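Local coordinates for calcium uptake protein 3, mitochondrial (Homo sapiens, PDB 6AGI) that senses calcium through EF-hands and, as a disulfide-linked heterodimer with MICU1, regulates the mitochondrial calcium uniporter in the central nervous system and skeletal muscle, at residues R20-L31 with M152-Y160; L61-P69 with N81-S89. All blocks are in the same frame, centred on the assembly; numbering follows the deposited sequence.

Interaction 1: residues R20-L31 with M152-Y160; sequences RLFASIECEGQL and MLRLQLYGY
Gln30 holds CG trans to its backbone N (chi1 -179°) and stays extended beyond it, which lays the amide along the last turn of helix 147-158, with Gln30 OE1 3.6 Å from Gly159 CA. From there Gln30 NE2 donates to a water at 2.9 Å, and the same water donates to Leu31 O and to Leu157 O, joining strand to helix. Leu31 N donates a hydrogen bond to Gln156 O at 2.8 Å, nearly straight at 174°. Next to this bond, Gly29 O receives a CA-H...O contact from Gln156 CA at 3.3 Å. Strands 25-27 and 30-32 form a beta hairpin closed by a type I' turn from Cys27 to Gln30, and this hairpin leans its turn and second strand on the helix. Gly29 has positive phi, and Leu155 CD2 packs on its CA at 3.8 Å, just where a side chain would have to go. An alanine in place of Gln30 removes the amide, so the water would probably lose its strand-side donor and the backbone at Tyr158 and Gly159 its cover. The Gln156 and Leu31 side chains run alongside each other in the same direction, with Leu31 CD1 3.5 Å from Gln156 CD. The Arg20 side chain crosses that of Gln156 at about a right angle, but their ends are modelled too close to trust; Leu8 of helix 6-9 packs against both.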
loop_
_atom_site.group_PDB
_atom_site.type_symbol
_atom_site.label_atom_id
_atom_site.label_comp_id
_atom_site.label_asym_id
_atom_site.label_seq_id
_atom_site.Cartn_x
_atom_site.Cartn_y
_atom_site.Cartn_z
ATOM N N ARG B 20 -19.852 -10.777 17.616
ATOM C CA ARG B 20 -20.944 -11.277 18.438
ATOM C C ARG B 20 -21.871 -12.188 17.643
ATOM O O ARG B 20 -22.404 -13.161 18.192
ATOM C CB ARG B 20 -21.720 -10.110 19.029
ATOM C CG ARG B 20 -20.943 -9.295 20.059
ATOM C CD ARG B 20 -21.777 -8.109 20.478
ATOM N NE ARG B 20 -23.180 -8.459 20.343
ATOM C CZ ARG B 20 -24.048 -8.467 21.336
ATOM N NH1 ARG B 20 -23.650 -8.168 22.556
ATOM N NH2 ARG B 20 -25.305 -8.800 21.100
ATOM N N LEU B 21 -22.076 -11.900 16.356
ATOM C CA LEU B 21 -22.979 -12.729 15.566
ATOM C C LEU B 21 -22.454 -14.151 15.439
ATOM O O LEU B 21 -23.215 -15.119 15.573
ATOM C CB LEU B 21 -23.164 -12.121 14.180
ATOM C CG LEU B 21 -24.063 -12.878 13.214
ATOM C CD1 LEU B 21 -25.503 -12.809 13.702
ATOM C CD2 LEU B 21 -23.950 -12.278 11.858
ATOM N N PHE B 22 -21.152 -14.298 15.180
ATOM C CA PHE B 22 -20.591 -15.621 14.976
ATOM C C PHE B 22 -20.121 -16.302 16.251
ATOM O O PHE B 22 -19.886 -17.511 16.227
ATOM C CB PHE B 22 -19.451 -15.542 13.981
ATOM C CG PHE B 22 -19.911 -15.486 12.557
ATOM C CD1 PHE B 22 -20.179 -16.654 11.862
ATOM C CD2 PHE B 22 -20.070 -14.277 11.904
ATOM C CE1 PHE B 22 -20.591 -16.616 10.556
ATOM C CE2 PHE B 22 -20.483 -14.231 10.575
ATOM C CZ PHE B 22 -20.747 -15.397 9.905
ATOM N N ALA B 23 -19.980 -15.576 17.356
ATOM C CA ALA B 23 -19.448 -16.178 18.572
ATOM C C ALA B 23 -20.460 -17.128 19.203
ATOM O O ALA B 23 -21.671 -16.916 19.125
ATOM C CB ALA B 23 -19.042 -15.091 19.568
ATOM N N SER B 24 -19.945 -18.178 19.860
ATOM C CA SER B 24 -20.801 -19.184 20.477
ATOM C C SER B 24 -20.420 -19.554 21.912
ATOM O O SER B 24 -21.151 -20.334 22.534
ATOM C CB SER B 24 -20.879 -20.459 19.607
ATOM O OG SER B 24 -19.756 -21.318 19.729
ATOM N N ILE B 25 -19.314 -19.048 22.457
ATOM C CA ILE B 25 -18.864 -19.429 23.795
ATOM C C ILE B 25 -18.954 -18.208 24.701
ATOM O O ILE B 25 -18.472 -17.124 24.347
ATOM C CB ILE B 25 -17.417 -19.962 23.789
ATOM C CG1 ILE B 25 -17.223 -21.034 22.718
ATOM C CG2 ILE B 25 -17.036 -20.508 25.142
ATOM C CD1 ILE B 25 -18.013 -22.279 22.948
ATOM N N GLU B 26 -19.529 -18.389 25.882
ATOM C CA GLU B 26 -19.508 -17.363 26.905
ATOM C C GLU B 26 -18.826 -17.956 28.129
ATOM O O GLU B 26 -19.102 -19.097 28.500
ATOM C CB GLU B 26 -20.929 -16.897 27.221
ATOM C CG GLU B 26 -21.040 -15.939 28.391
ATOM C CD GLU B 26 -21.230 -16.633 29.734
ATOM O OE1 GLU B 26 -22.126 -17.498 29.858
ATOM O OE2 GLU B 26 -20.457 -16.325 30.657
ATOM N N CYS B 27 -17.945 -17.196 28.771
ATOM C CA CYS B 27 -17.382 -17.661 30.037
ATOM C C CYS B 27 -17.087 -16.444 30.900
ATOM O O CYS B 27 -16.201 -15.653 30.565
ATOM C CB CYS B 27 -16.118 -18.503 29.808
ATOM S SG CYS B 27 -15.087 -18.729 31.308
ATOM N N GLU B 28 -17.811 -16.323 32.020
ATOM C CA GLU B 28 -17.738 -15.164 32.911
ATOM C C GLU B 28 -17.965 -13.865 32.146
ATOM O O GLU B 28 -17.186 -12.918 32.222
ATOM C CB GLU B 28 -16.424 -15.150 33.683
ATOM C CG GLU B 28 -15.989 -16.556 34.055
ATOM C CD GLU B 28 -15.130 -16.601 35.294
ATOM O OE1 GLU B 28 -15.043 -17.688 35.923
ATOM O OE2 GLU B 28 -14.564 -15.544 35.641
ATOM N N GLY B 29 -19.025 -13.878 31.340
ATOM C CA GLY B 29 -19.483 -12.732 30.591
ATOM C C GLY B 29 -18.674 -12.359 29.378
ATOM O O GLY B 29 -19.185 -11.638 28.513
ATOM N N GLN B 30 -17.428 -12.802 29.280
ATOM C CA GLN B 30 -16.691 -12.592 28.046
ATOM C C GLN B 30 -17.173 -13.562 26.980
ATOM O O GLN B 30 -17.374 -14.751 27.253
ATOM C CB GLN B 30 -15.192 -12.740 28.256
ATOM C CG GLN B 30 -14.461 -12.486 26.963
ATOM C CD GLN B 30 -12.993 -12.365 27.173
ATOM O OE1 GLN B 30 -12.514 -12.564 28.290
ATOM N NE2 GLN B 30 -12.251 -12.072 26.103
ATOM N N LEU B 31 -17.348 -13.059 25.762
ATOM C CA LEU B 31 -17.801 -13.886 24.653
ATOM C C LEU B 31 -16.631 -14.370 23.793
ATOM O O LEU B 31 -15.603 -13.697 23.663
ATOM C CB LEU B 31 -18.778 -13.119 23.781
ATOM C CG LEU B 31 -20.042 -12.676 24.484
ATOM C CD1 LEU B 31 -20.931 -12.058 23.437
ATOM C CD2 LEU B 31 -20.738 -13.825 25.221
ATOM N N MET B 152 -21.278 -3.481 29.819
ATOM C CA MET B 152 -21.605 -4.867 29.500
ATOM C C MET B 152 -20.998 -5.281 28.167
ATOM O O MET B 152 -20.467 -6.387 28.038
ATOM C CB MET B 152 -23.121 -5.066 29.486
ATOM C CG MET B 152 -23.590 -6.416 30.038
ATOM S SD MET B 152 -25.384 -6.565 29.863
ATOM C CE MET B 152 -25.966 -5.061 30.675
ATOM N N LEU B 153 -21.040 -4.403 27.169
ATOM C CA LEU B 153 -20.458 -4.767 25.881
ATOM C C LEU B 153 -18.941 -4.840 25.982
ATOM O O LEU B 153 -18.308 -5.699 25.351
ATOM C CB LEU B 153 -20.908 -3.758 24.820
ATOM C CG LEU B 153 -20.483 -3.717 23.334
ATOM C CD1 LEU B 153 -20.886 -4.927 22.498
ATOM C CD2 LEU B 153 -20.925 -2.436 22.677
ATOM N N ARG B 154 -18.344 -3.978 26.809
ATOM C CA ARG B 154 -16.908 -4.036 27.055
ATOM C C ARG B 154 -16.525 -5.345 27.710
ATOM O O ARG B 154 -15.543 -5.984 27.319
ATOM C CB ARG B 154 -16.506 -2.865 27.934
ATOM C CG ARG B 154 -15.033 -2.635 28.120
ATOM C CD ARG B 154 -14.808 -1.298 28.839
ATOM N NE ARG B 154 -15.615 -0.235 28.229
ATOM C CZ ARG B 154 -16.493 0.526 28.887
ATOM N NH1 ARG B 154 -16.677 0.358 30.196
ATOM N NH2 ARG B 154 -17.185 1.464 28.240
ATOM N N LEU B 155 -17.309 -5.779 28.695
ATOM C CA LEU B 155 -17.092 -7.092 29.287
ATOM C C LEU B 155 -17.197 -8.189 28.243
ATOM O O LEU B 155 -16.328 -9.069 28.160
ATOM C CB LEU B 155 -18.093 -7.333 30.415
ATOM C CG LEU B 155 -17.914 -8.712 31.062
ATOM C CD1 LEU B 155 -16.738 -8.761 32.031
ATOM C CD2 LEU B 155 -19.193 -9.085 31.758
ATOM N N GLN B 156 -18.259 -8.150 27.431
ATOM C CA GLN B 156 -18.456 -9.195 26.436
ATOM C C GLN B 156 -17.243 -9.313 25.526
ATOM O O GLN B 156 -16.843 -10.423 25.148
ATOM C CB GLN B 156 -19.719 -8.934 25.618
ATOM C CG GLN B 156 -21.007 -9.522 26.234
ATOM C CD GLN B 156 -22.197 -9.434 25.291
ATOM O OE1 GLN B 156 -22.085 -8.888 24.203
ATOM N NE2 GLN B 156 -23.338 -9.953 25.713
ATOM N N LEU B 157 -16.649 -8.173 25.157
ATOM C CA LEU B 157 -15.553 -8.167 24.197
ATOM C C LEU B 157 -14.171 -8.374 24.823
ATOM O O LEU B 157 -13.288 -8.923 24.151
ATOM C CB LEU B 157 -15.575 -6.849 23.411
ATOM C CG LEU B 157 -16.823 -6.460 22.598
ATOM C CD1 LEU B 157 -16.732 -5.031 22.145
ATOM C CD2 LEU B 157 -17.029 -7.350 21.384
ATOM N N TYR B 158 -13.939 -7.967 26.089
ATOM C CA TYR B 158 -12.596 -8.102 26.675
ATOM C C TYR B 158 -12.482 -8.729 28.060
ATOM O O TYR B 158 -11.353 -8.924 28.511
ATOM C CB TYR B 158 -11.861 -6.745 26.728
ATOM C CG TYR B 158 -12.044 -5.846 25.520
ATOM C CD1 TYR B 158 -11.212 -5.985 24.409
ATOM C CD2 TYR B 158 -13.010 -4.842 25.500
ATOM C CE1 TYR B 158 -11.368 -5.189 23.300
ATOM C CE2 TYR B 158 -13.158 -4.031 24.407
ATOM C CZ TYR B 158 -12.337 -4.214 23.300
ATOM O OH TYR B 158 -12.481 -3.402 22.192
ATOM N N GLY B 159 -13.569 -9.029 28.751
ATOM C CA GLY B 159 -13.448 -9.596 30.082
ATOM C C GLY B 159 -13.194 -8.536 31.145
ATOM O O GLY B 159 -13.432 -7.342 30.933
ATOM N N TYR B 160 -12.724 -9.008 32.313
ATOM C CA TYR B 160 -12.342 -8.257 33.548
ATOM C C TYR B 160 -13.130 -8.809 34.746
ATOM O O TYR B 160 -14.163 -8.260 35.144
ATOM C CB TYR B 160 -12.555 -6.732 33.454
HETATM O O HOH W 1 -13.581 -11.648 23.595
#

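Interaction 2: residues L61-P69 with N81-S89; sequences LNQMLAETP and NLKEKGVIS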
loop_
_atom_site.group_PDB
_atom_site.type_symbol
_atom_site.label_atom_id
_atom_site.label_comp_id
_atom_site.label_asym_id
_atom_site.label_seq_id
_atom_site.Cartn_x
_atom_site.Cartn_y
_atom_site.Cartn_z
ATOM N N LEU B 61 -13.669 -24.652 30.502
ATOM C CA LEU B 61 -12.909 -24.019 29.428
ATOM C C LEU B 61 -11.458 -24.487 29.447
ATOM O O LEU B 61 -10.863 -24.764 28.392
ATOM C CB LEU B 61 -12.976 -22.494 29.548
ATOM C CG LEU B 61 -12.541 -21.591 28.377
ATOM C CD1 LEU B 61 -12.828 -20.109 28.688
ATOM C CD2 LEU B 61 -11.105 -21.747 27.903
ATOM N N ASN B 62 -10.856 -24.565 30.631
ATOM C CA ASN B 62 -9.446 -24.913 30.620
ATOM C C ASN B 62 -9.208 -26.396 30.356
ATOM O O ASN B 62 -8.110 -26.758 29.901
ATOM C CB ASN B 62 -8.773 -24.425 31.900
ATOM C CG ASN B 62 -8.154 -23.033 31.710
ATOM O OD1 ASN B 62 -8.694 -22.033 32.190
ATOM N ND2 ASN B 62 -7.048 -22.962 30.958
ATOM N N GLN B 63 -10.215 -27.251 30.562
ATOM C CA GLN B 63 -10.113 -28.593 29.994
ATOM C C GLN B 63 -10.224 -28.551 28.471
ATOM O O GLN B 63 -9.504 -29.277 27.774
ATOM C CB GLN B 63 -11.173 -29.523 30.591
ATOM C CG GLN B 63 -10.759 -31.012 30.608
ATOM C CD GLN B 63 -11.223 -31.794 29.372
ATOM O OE1 GLN B 63 -12.367 -31.664 28.930
ATOM N NE2 GLN B 63 -10.325 -32.599 28.806
ATOM N N MET B 64 -11.112 -27.701 27.935
ATOM C CA MET B 64 -11.192 -27.528 26.481
ATOM C C MET B 64 -9.833 -27.158 25.885
ATOM O O MET B 64 -9.445 -27.682 24.834
ATOM C CB MET B 64 -12.211 -26.431 26.159
ATOM C CG MET B 64 -12.307 -25.942 24.713
ATOM S SD MET B 64 -14.002 -25.351 24.373
ATOM C CE MET B 64 -14.936 -26.880 24.472
ATOM N N LEU B 65 -9.066 -26.312 26.587
ATOM C CA LEU B 65 -7.748 -25.884 26.115
ATOM C C LEU B 65 -6.625 -26.874 26.385
ATOM O O LEU B 65 -5.640 -26.883 25.637
ATOM C CB LEU B 65 -7.352 -24.552 26.747
ATOM C CG LEU B 65 -8.134 -23.277 26.452
ATOM C CD1 LEU B 65 -7.699 -22.061 27.275
ATOM C CD2 LEU B 65 -8.046 -23.046 24.949
ATOM N N ALA B 66 -6.722 -27.674 27.454
ATOM C CA ALA B 66 -5.632 -28.583 27.807
ATOM C C ALA B 66 -5.102 -29.413 26.635
ATOM O O ALA B 66 -3.935 -29.820 26.654
ATOM C CB ALA B 66 -6.092 -29.518 28.925
ATOM N N GLU B 67 -5.918 -29.646 25.608
ATOM C CA GLU B 67 -5.456 -30.340 24.410
ATOM C C GLU B 67 -4.452 -29.563 23.551
ATOM O O GLU B 67 -3.551 -30.181 22.973
ATOM C CB GLU B 67 -6.658 -30.706 23.561
ATOM C CG GLU B 67 -7.382 -29.461 23.136
ATOM C CD GLU B 67 -6.967 -28.973 21.782
ATOM O OE1 GLU B 67 -6.333 -29.748 21.033
ATOM O OE2 GLU B 67 -7.182 -27.769 21.549
ATOM N N THR B 68 -4.525 -28.229 23.526
ATOM C CA THR B 68 -4.113 -27.448 22.353
ATOM C C THR B 68 -2.759 -27.896 21.794
ATOM O O THR B 68 -1.786 -28.026 22.554
ATOM C CB THR B 68 -4.026 -25.968 22.717
ATOM O OG1 THR B 68 -5.228 -25.594 23.388
ATOM C CG2 THR B 68 -3.911 -25.135 21.453
ATOM N N PRO B 69 -2.631 -28.057 20.475
ATOM C CA PRO B 69 -1.353 -28.489 19.922
ATOM C C PRO B 69 -0.325 -27.400 20.138
ATOM O O PRO B 69 -0.655 -26.210 20.069
ATOM C CB PRO B 69 -1.640 -28.674 18.421
ATOM C CG PRO B 69 -3.144 -28.729 18.296
ATOM C CD PRO B 69 -3.663 -27.880 19.433
ATOM N N ASN B 81 -8.704 -29.012 12.508
ATOM C CA ASN B 81 -8.564 -30.142 13.410
ATOM C C ASN B 81 -9.025 -29.780 14.817
ATOM O O ASN B 81 -9.591 -30.626 15.521
ATOM C CB ASN B 81 -7.128 -30.671 13.379
ATOM C CG ASN B 81 -6.727 -31.209 11.997
ATOM O OD1 ASN B 81 -7.582 -31.602 11.186
ATOM N ND2 ASN B 81 -5.418 -31.266 11.743
ATOM N N LEU B 82 -8.725 -28.553 15.254
ATOM C CA LEU B 82 -9.394 -27.893 16.377
ATOM C C LEU B 82 -10.772 -27.444 15.937
ATOM O O LEU B 82 -11.007 -26.265 15.680
ATOM C CB LEU B 82 -8.632 -26.660 16.805
ATOM C CG LEU B 82 -7.358 -26.737 17.562
ATOM C CD1 LEU B 82 -6.957 -25.293 17.861
ATOM C CD2 LEU B 82 -7.768 -27.492 18.741
ATOM N N LYS B 83 -11.713 -28.354 15.865
ATOM C CA LYS B 83 -12.929 -27.867 15.226
ATOM C C LYS B 83 -13.685 -26.937 16.162
ATOM O O LYS B 83 -13.757 -25.728 15.922
ATOM C CB LYS B 83 -13.844 -29.012 14.779
ATOM C CG LYS B 83 -14.983 -28.550 13.879
ATOM C CD LYS B 83 -15.922 -29.686 13.509
ATOM C CE LYS B 83 -17.155 -29.124 12.772
ATOM N NZ LYS B 83 -18.327 -30.074 12.776
ATOM N N GLU B 84 -14.194 -27.462 17.267
ATOM C CA GLU B 84 -14.932 -26.624 18.191
ATOM C C GLU B 84 -14.329 -26.689 19.581
ATOM O O GLU B 84 -14.891 -26.126 20.532
ATOM C CB GLU B 84 -16.408 -27.031 18.175
ATOM C CG GLU B 84 -17.031 -26.725 16.818
ATOM C CD GLU B 84 -18.547 -26.612 16.845
ATOM O OE1 GLU B 84 -19.237 -27.632 16.611
ATOM O OE2 GLU B 84 -19.035 -25.473 17.091
ATOM N N LYS B 85 -13.181 -27.355 19.681
ATOM C CA LYS B 85 -12.442 -27.456 20.930
ATOM C C LYS B 85 -11.403 -26.335 21.091
ATOM O O LYS B 85 -10.205 -26.608 21.172
ATOM C CB LYS B 85 -11.761 -28.822 21.039
ATOM C CG LYS B 85 -12.722 -29.999 21.006
ATOM C CD LYS B 85 -11.980 -31.321 21.119
ATOM C CE LYS B 85 -10.993 -31.500 19.979
ATOM N NZ LYS B 85 -11.667 -31.485 18.651
ATOM N N GLY B 86 -11.855 -25.084 21.149
ATOM C CA GLY B 86 -10.962 -23.943 21.346
ATOM C C GLY B 86 -11.754 -22.661 21.496
ATOM O O GLY B 86 -12.964 -22.620 21.251
ATOM N N VAL B 87 -11.047 -21.591 21.875
ATOM C CA VAL B 87 -11.683 -20.285 22.106
ATOM C C VAL B 87 -10.836 -19.164 21.524
ATOM O O VAL B 87 -9.609 -19.140 21.672
ATOM C CB VAL B 87 -11.976 -19.974 23.596
ATOM C CG1 VAL B 87 -13.097 -20.841 24.104
ATOM C CG2 VAL B 87 -10.730 -20.101 24.474
ATOM N N ILE B 88 -11.514 -18.215 20.886
ATOM C CA ILE B 88 -10.913 -17.027 20.291
ATOM C C ILE B 88 -11.648 -15.795 20.802
ATOM O O ILE B 88 -12.887 -15.756 20.788
ATOM C CB ILE B 88 -10.959 -17.082 18.756
ATOM C CG1 ILE B 88 -10.266 -18.365 18.272
ATOM C CG2 ILE B 88 -10.416 -15.790 18.176
ATOM C CD1 ILE B 88 -10.374 -18.598 16.795
ATOM N N SER B 89 -10.889 -14.833 21.336
ATOM C CA SER B 89 -11.466 -13.592 21.836
ATOM C C SER B 89 -11.640 -12.619 20.686
ATOM O O SER B 89 -11.195 -12.866 19.560
ATOM C CB SER B 89 -10.592 -12.953 22.913
ATOM O OG SER B 89 -9.244 -12.776 22.476
#
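Leu65 O takes two donors from one residue, Thr68 OG1 at 2.6 Å and Thr68 N at 2.7 Å. The hydroxyl arrives in the carbonyl plane on a lone pair, so backbone and side chain of Thr68 together fix the turn that follows helix 58-66. Across the contact no hydrogen bond joins the segments; they meet through apolar side chains and backbone. Val87 carries the apolar side-chain contact: its CG2, set between the backbone N and the carbonyl carbon, touches Leu61 CD2 at 3.8 Å and Leu65 CD2 at 4.0 Å. These two leucines lie one helical turn apart, and Leu65 crosses Val87 at about a right angle. Met64 comes from the same helix but works on the backbone. With CG trans to its N (chi1 171°) and a bend at the thioether (chi3 -67°), it follows the chain from Glu84 to Gly86, its CG lying 3.7 Å from Gly86 N and its CE 4.0 Å from Glu84 O. Leu82, at the centre of an inverse gamma turn, turns its CD2 to the Pro69 ring, 4.2 Å from Pro69 CD. The Glu67 carboxylate lies over this end of the contact, but it is poorly ordered and its fit against Leu82 is doubtful. Its oxygens, as modelled, stay well short of the Lys85 amine. Helix 211-217 covers one flank: Val87 N and Pro69 O are hydrogen-bonded to Thr211 OG1 and His215 ND1, and Leu82 also rests on Thr211. On another flank Val87 meets Phe32 of strand 30-32, and two residues on Ser89 takes the N-cap position of helix 90-101.

In the fold
From the N terminus, the chain passes through helix 14-22 into the hairpin of strands 25-27 and 30-32, whose second strand will later meet helix 147-158. Before that, the loop 81-89 folds back on helix 58-66, so interaction 2 closes a short loop of 11 residues. The far longer loop of interaction 1, 120 residues, encloses it and also contains the first calcium-binding EF-hand. The two centres are about 17 Å apart, yet the hairpin bridges them: Ile25 packs on Val87, Cys27 on Leu61, and Gln30 on Ser89. Together the contacts set the hairpin between helix 147-158 and the pairing of helix 58-66 with loop 81-89.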